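Local atomic coordinates of TagI restriction endonuclease (Thermocrispum agreste, PDB entry 6GHS), a protein that probably cleaves DNA carrying modified cytosines such as 5-methylcytosine, combining an SRA domain that reads the modified base with an HNH nuclease domain. Residues A[79-91]-A[135-149]. Sequence-based numbering, arbitrary orientation.
Sequences KQIRDQDLDDPGN and FANHEDAPQFRVCQF
Gln-84 bonds Arg-145 and Cys-147, through its backbone N and its side-chain amide respectively. Gln-84 N donates to Arg-145 O at 3.0 Å, nearly straight, while the side chain, extended beyond CG (chi2 -170°), carries Gln-84 OE1 to Cys-147 N, also 3.0 Å away. That donor sits above the carbonyl plane of the amide, not on a lone pair. The amide crosses the Val-146 side chain, with Gln-84 NE2 3.6 Å from Val-146 CG1, and NE2 donates to Gly-71 O, earlier in the same connection between strand 64-68 and helix 89-100, so both ends of the buried amide are satisfied. A leucine here would probably leave Cys-147 N and Gly-71 O without these amide partners, although the backbone bond to Arg-145 O could remain. One residue earlier, Asp-83 OD1 accepts from Arg-145 N almost along its C-O axis. The Arg-145 chain, bent at chi2 and chi3, carries its guanidinium away from this carboxylate, to Asn-137 OD1 and to the backbone carbonyls of Leu-302 and Pro-303 of the second subunit. Phe-144 lays one ring face against the backbone of Ile-81 and Arg-82, with Ile-81 C 3.4 Å above the ring plane; CG of Gln-143 covers the opposite face. Gln-80, bent at chi2, sets CG beside His-138 CD2, the amide and imidazole planes 74° apart; its OE1 bonds Tyr-55, and His-138 ND1 bonds Asp-57. At the other end, Leu-86 CG meets the edge of the Phe-135 ring at CZ, 4.1 Å away, and Leu-86 CD2 approaches Cys-147 SG. The loop leading into helix 89-100 is thus laid across the hairpin of strands 122-137 and 145-153, a side-chain amide standing in for a backbone acceptor, within the curved sheet of the SRA domain.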
loop_
_atom_site.group_PDB
_atom_site.type_symbol
_atom_site.label_atom_id
_atom_site.label_comp_id
_atom_site.label_asym_id
_atom_site.label_seq_id
_atom_site.Cartn_x
_atom_site.Cartn_y
_atom_site.Cartn_z
ATOM N N LYS A 79 38.463 5.066 0.951
ATOM C CA LYS A 79 38.016 4.972 2.352
ATOM C C LYS A 79 37.102 6.148 2.646
ATOM O O LYS A 79 37.345 7.246 2.156
ATOM C CB LYS A 79 39.205 5.023 3.324
ATOM C CG LYS A 79 40.075 3.774 3.359
ATOM C CD LYS A 79 39.433 2.618 4.122
ATOM C CE LYS A 79 40.221 1.327 3.927
ATOM N NZ LYS A 79 39.715 0.208 4.768
ATOM N N GLN A 80 36.070 5.918 3.455
ATOM C CA GLN A 80 35.123 6.972 3.834
ATOM C C GLN A 80 35.816 8.126 4.561
ATOM O O GLN A 80 36.560 7.894 5.509
ATOM C CB GLN A 80 34.005 6.418 4.733
ATOM C CG GLN A 80 32.855 5.745 3.989
ATOM C CD GLN A 80 31.931 6.713 3.269
ATOM O OE1 GLN A 80 31.594 6.490 2.116
ATOM N NE2 GLN A 80 31.504 7.773 3.949
ATOM N N ILE A 81 35.577 9.352 4.095
ATOM C CA ILE A 81 36.116 10.570 4.727
ATOM C C ILE A 81 35.067 11.618 5.147
ATOM O O ILE A 81 35.443 12.651 5.722
ATOM C CB ILE A 81 37.181 11.259 3.829
ATOM C CG1 ILE A 81 36.582 11.758 2.500
ATOM C CG2 ILE A 81 38.348 10.316 3.568
ATOM C CD1 ILE A 81 37.181 13.062 2.008
ATOM N N ARG A 82 33.784 11.384 4.839
ATOM C CA ARG A 82 32.683 12.249 5.291
ATOM C C ARG A 82 31.336 11.532 5.173
ATOM O O ARG A 82 31.251 10.456 4.578
ATOM C CB ARG A 82 32.659 13.597 4.543
ATOM C CG ARG A 82 32.407 13.525 3.044
ATOM C CD ARG A 82 32.136 14.903 2.445
ATOM N NE ARG A 82 31.853 14.824 1.007
ATOM C CZ ARG A 82 30.713 14.384 0.451
ATOM N NH1 ARG A 82 29.678 13.958 1.187
ATOM N NH2 ARG A 82 30.605 14.361 -0.878
ATOM N N ASP A 83 30.296 12.134 5.759
ATOM C CA ASP A 83 28.938 11.550 5.807
ATOM C C ASP A 83 28.253 11.570 4.449
ATOM O O ASP A 83 28.464 12.482 3.655
ATOM C CB ASP A 83 28.040 12.324 6.801
ATOM C CG ASP A 83 28.329 12.003 8.263
ATOM O OD1 ASP A 83 28.712 10.856 8.566
ATOM O OD2 ASP A 83 28.135 12.897 9.121
ATOM N N GLN A 84 27.414 10.567 4.200
ATOM C CA GLN A 84 26.548 10.547 3.005
ATOM C C GLN A 84 25.285 11.398 3.220
ATOM O O GLN A 84 24.807 11.528 4.340
ATOM C CB GLN A 84 26.184 9.109 2.609
ATOM C CG GLN A 84 27.386 8.276 2.180
ATOM C CD GLN A 84 27.028 6.932 1.568
ATOM O OE1 GLN A 84 25.874 6.525 1.532
ATOM N NE2 GLN A 84 28.033 6.235 1.081
ATOM N N ASP A 85 24.760 11.994 2.154
ATOM C CA ASP A 85 23.578 12.858 2.254
ATOM C C ASP A 85 22.657 12.614 1.077
ATOM O O ASP A 85 23.026 11.897 0.145
ATOM C CB ASP A 85 23.988 14.329 2.328
ATOM C CG ASP A 85 24.759 14.798 1.094
ATOM O OD1 ASP A 85 24.271 14.606 -0.039
ATOM O OD2 ASP A 85 25.857 15.378 1.255
ATOM N N LEU A 86 21.475 13.225 1.118
ATOM C CA LEU A 86 20.477 13.063 0.065
ATOM C C LEU A 86 20.548 14.130 -1.024
ATOM O O LEU A 86 19.623 14.242 -1.834
ATOM C CB LEU A 86 19.082 13.014 0.674
ATOM C CG LEU A 86 18.878 11.836 1.621
ATOM C CD1 LEU A 86 17.528 11.950 2.311
ATOM C CD2 LEU A 86 19.005 10.502 0.897
ATOM N N ASP A 87 21.629 14.914 -1.050
ATOM C CA ASP A 87 21.967 15.708 -2.241
ATOM C C ASP A 87 22.539 14.845 -3.374
ATOM O O ASP A 87 22.487 15.245 -4.533
ATOM C CB ASP A 87 22.956 16.845 -1.914
ATOM C CG ASP A 87 22.339 17.931 -1.048
ATOM O OD1 ASP A 87 21.154 18.253 -1.265
ATOM O OD2 ASP A 87 23.044 18.472 -0.164
ATOM N N ASP A 88 23.093 13.682 -3.038
ATOM C CA ASP A 88 23.642 12.777 -4.038
ATOM C C ASP A 88 22.500 12.347 -4.923
ATOM O O ASP A 88 21.524 11.808 -4.415
ATOM C CB ASP A 88 24.288 11.536 -3.404
ATOM C CG ASP A 88 24.988 10.647 -4.430
ATOM O OD1 ASP A 88 26.206 10.844 -4.653
ATOM O OD2 ASP A 88 24.327 9.762 -5.020
ATOM N N PRO A 89 22.619 12.561 -6.246
ATOM C CA PRO A 89 21.475 12.259 -7.103
ATOM C C PRO A 89 21.045 10.794 -7.051
ATOM O O PRO A 89 19.857 10.493 -7.135
ATOM C CB PRO A 89 21.977 12.627 -8.510
ATOM C CG PRO A 89 23.244 13.386 -8.308
ATOM C CD PRO A 89 23.820 12.853 -7.049
ATOM N N GLY A 90 22.008 9.896 -6.907
ATOM C CA GLY A 90 21.717 8.478 -6.832
ATOM C C GLY A 90 21.017 8.100 -5.555
ATOM O O GLY A 90 20.098 7.281 -5.572
ATOM N N ASN A 91 21.458 8.685 -4.449
ATOM C CA ASN A 91 20.781 8.467 -3.180
ATOM C C ASN A 91 19.385 9.057 -3.204
ATOM O O ASN A 91 18.426 8.405 -2.804
ATOM C CB ASN A 91 21.557 9.072 -2.019
ATOM C CG ASN A 91 22.899 8.415 -1.809
ATOM O OD1 ASN A 91 23.169 7.347 -2.357
ATOM N ND2 ASN A 91 23.752 9.058 -1.016
ATOM N N PHE A 135 19.707 5.825 7.565
ATOM C CA PHE A 135 21.139 6.032 7.737
ATOM C C PHE A 135 21.651 5.144 8.844
ATOM O O PHE A 135 20.943 4.896 9.827
ATOM C CB PHE A 135 21.439 7.491 8.024
ATOM C CG PHE A 135 21.263 8.357 6.827
ATOM C CD1 PHE A 135 19.990 8.716 6.403
ATOM C CD2 PHE A 135 22.354 8.769 6.087
ATOM C CE1 PHE A 135 19.813 9.502 5.276
ATOM C CE2 PHE A 135 22.185 9.554 4.963
ATOM C CZ PHE A 135 20.913 9.921 4.555
ATOM N N ALA A 136 22.865 4.637 8.651
ATOM C CA ALA A 136 23.551 3.834 9.661
ATOM C C ALA A 136 25.019 4.229 9.683
ATOM O O ALA A 136 25.447 5.077 8.900
ATOM C CB ALA A 136 23.390 2.346 9.365
ATOM N N ASN A 137 25.777 3.621 10.588
ATOM C CA ASN A 137 27.208 3.846 10.668
ATOM C C ASN A 137 27.924 2.866 9.770
ATOM O O ASN A 137 27.593 1.686 9.739
ATOM C CB ASN A 137 27.680 3.677 12.096
ATOM C CG ASN A 137 27.000 4.643 13.038
ATOM O OD1 ASN A 137 26.762 5.809 12.703
ATOM N ND2 ASN A 137 26.673 4.163 14.218
ATOM N N HIS A 138 28.897 3.386 9.028
ATOM C CA HIS A 138 29.785 2.595 8.176
ATOM C C HIS A 138 30.545 1.571 9.017
ATOM O O HIS A 138 30.981 1.888 10.126
ATOM C CB HIS A 138 30.757 3.557 7.501
ATOM C CG HIS A 138 31.670 2.921 6.509
ATOM N ND1 HIS A 138 31.290 1.861 5.718
ATOM C CD2 HIS A 138 32.936 3.233 6.146
ATOM C CE1 HIS A 138 32.293 1.534 4.922
ATOM N NE2 HIS A 138 33.301 2.357 5.157
ATOM N N GLU A 139 30.683 0.349 8.511
ATOM C CA GLU A 139 31.342 -0.721 9.276
ATOM C C GLU A 139 32.833 -0.465 9.477
ATOM O O GLU A 139 33.348 -0.587 10.589
ATOM C CB GLU A 139 31.132 -2.083 8.621
ATOM C CG GLU A 139 29.787 -2.689 8.964
ATOM C CD GLU A 139 29.550 -4.036 8.314
ATOM O OE1 GLU A 139 30.388 -4.499 7.507
ATOM O OE2 GLU A 139 28.502 -4.634 8.621
ATOM N N ASP A 140 33.516 -0.094 8.400
ATOM C CA ASP A 140 34.950 0.179 8.463
ATOM C C ASP A 140 35.284 1.473 9.213
ATOM O O ASP A 140 36.405 1.606 9.687
ATOM C CB ASP A 140 35.578 0.204 7.055
ATOM C CG ASP A 140 35.477 -1.144 6.328
ATOM O OD1 ASP A 140 35.032 -2.154 6.930
ATOM O OD2 ASP A 140 35.844 -1.184 5.135
ATOM N N ALA A 141 34.343 2.415 9.318
ATOM C CA ALA A 141 34.591 3.682 10.023
ATOM C C ALA A 141 33.313 4.213 10.666
ATOM O O ALA A 141 32.678 5.121 10.130
ATOM C CB ALA A 141 35.182 4.712 9.068
ATOM N N PRO A 142 32.930 3.654 11.829
ATOM C CA PRO A 142 31.702 4.046 12.524
ATOM C C PRO A 142 31.443 5.542 12.737
ATOM O O PRO A 142 30.291 5.924 12.906
ATOM C CB PRO A 142 31.832 3.326 13.869
ATOM C CG PRO A 142 32.538 2.063 13.520
ATOM C CD PRO A 142 33.533 2.458 12.453
ATOM N N GLN A 143 32.469 6.390 12.712
ATOM C CA GLN A 143 32.253 7.844 12.853
ATOM C C GLN A 143 31.550 8.502 11.653
ATOM O O GLN A 143 31.161 9.678 11.743
ATOM C CB GLN A 143 33.562 8.596 13.225
ATOM C CG GLN A 143 34.614 8.838 12.132
ATOM C CD GLN A 143 35.590 7.678 11.911
ATOM O OE1 GLN A 143 35.372 6.540 12.348
ATOM N NE2 GLN A 143 36.674 7.971 11.204
ATOM N N PHE A 144 31.402 7.757 10.548
ATOM C CA PHE A 144 30.714 8.237 9.349
ATOM C C PHE A 144 29.420 7.487 9.066
ATOM O O PHE A 144 29.339 6.263 9.203
ATOM C CB PHE A 144 31.621 8.138 8.125
ATOM C CG PHE A 144 32.861 8.969 8.233
ATOM C CD1 PHE A 144 32.768 10.351 8.387
ATOM C CD2 PHE A 144 34.124 8.376 8.192
ATOM C CE1 PHE A 144 33.906 11.126 8.501
ATOM C CE2 PHE A 144 35.267 9.149 8.300
ATOM C CZ PHE A 144 35.157 10.525 8.455
ATOM N N ARG A 145 28.430 8.258 8.632
ATOM C CA ARG A 145 27.109 7.766 8.325
ATOM C C ARG A 145 27.040 7.422 6.851
ATOM O O ARG A 145 27.586 8.140 6.010
ATOM C CB ARG A 145 26.053 8.843 8.623
ATOM C CG ARG A 145 26.083 9.441 10.029
ATOM C CD ARG A 145 25.539 8.474 11.068
ATOM N NE ARG A 145 24.080 8.482 11.136
ATOM C CZ ARG A 145 23.336 7.518 11.687
ATOM N NH1 ARG A 145 23.878 6.417 12.233
ATOM N NH2 ARG A 145 22.015 7.651 11.682
ATOM N N VAL A 146 26.342 6.337 6.545
ATOM C CA VAL A 146 25.974 6.008 5.170
ATOM C C VAL A 146 24.468 5.855 5.051
ATOM O O VAL A 146 23.779 5.541 6.025
ATOM C CB VAL A 146 26.641 4.713 4.661
ATOM C CG1 VAL A 146 28.125 4.949 4.446
ATOM C CG2 VAL A 146 26.398 3.528 5.605
ATOM N N CYS A 147 23.993 6.059 3.831
ATOM C CA CYS A 147 22.605 5.892 3.469
ATOM C C CYS A 147 22.357 4.447 3.047
ATOM O O CYS A 147 23.191 3.868 2.381
ATOM C CB CYS A 147 22.311 6.820 2.305
ATOM S SG CYS A 147 20.558 7.013 2.027
ATOM N N GLN A 148 21.220 3.868 3.411
ATOM C CA GLN A 148 20.916 2.484 3.029
ATOM C C GLN A 148 19.475 2.283 2.590
ATOM O O GLN A 148 18.579 2.999 3.011
ATOM C CB GLN A 148 21.240 1.531 4.173
ATOM C CG GLN A 148 22.666 1.024 4.151
ATOM C CD GLN A 148 22.960 0.040 5.267
ATOM O OE1 GLN A 148 22.482 0.188 6.397
ATOM N NE2 GLN A 148 23.756 -0.975 4.955
ATOM N N PHE A 149 19.268 1.289 1.741
ATOM C CA PHE A 149 17.971 1.029 1.143
ATOM C C PHE A 149 17.631 -0.445 1.310
ATOM O O PHE A 149 18.519 -1.291 1.346
ATOM C CB PHE A 149 17.985 1.422 -0.342
ATOM C CG PHE A 149 18.386 2.851 -0.578
ATOM C CD1 PHE A 149 19.723 3.202 -0.669
ATOM C CD2 PHE A 149 17.422 3.857 -0.679
ATOM C CE1 PHE A 149 20.089 4.523 -0.866
ATOM C CE2 PHE A 149 17.784 5.180 -0.872
ATOM C CZ PHE A 149 19.116 5.512 -0.971
#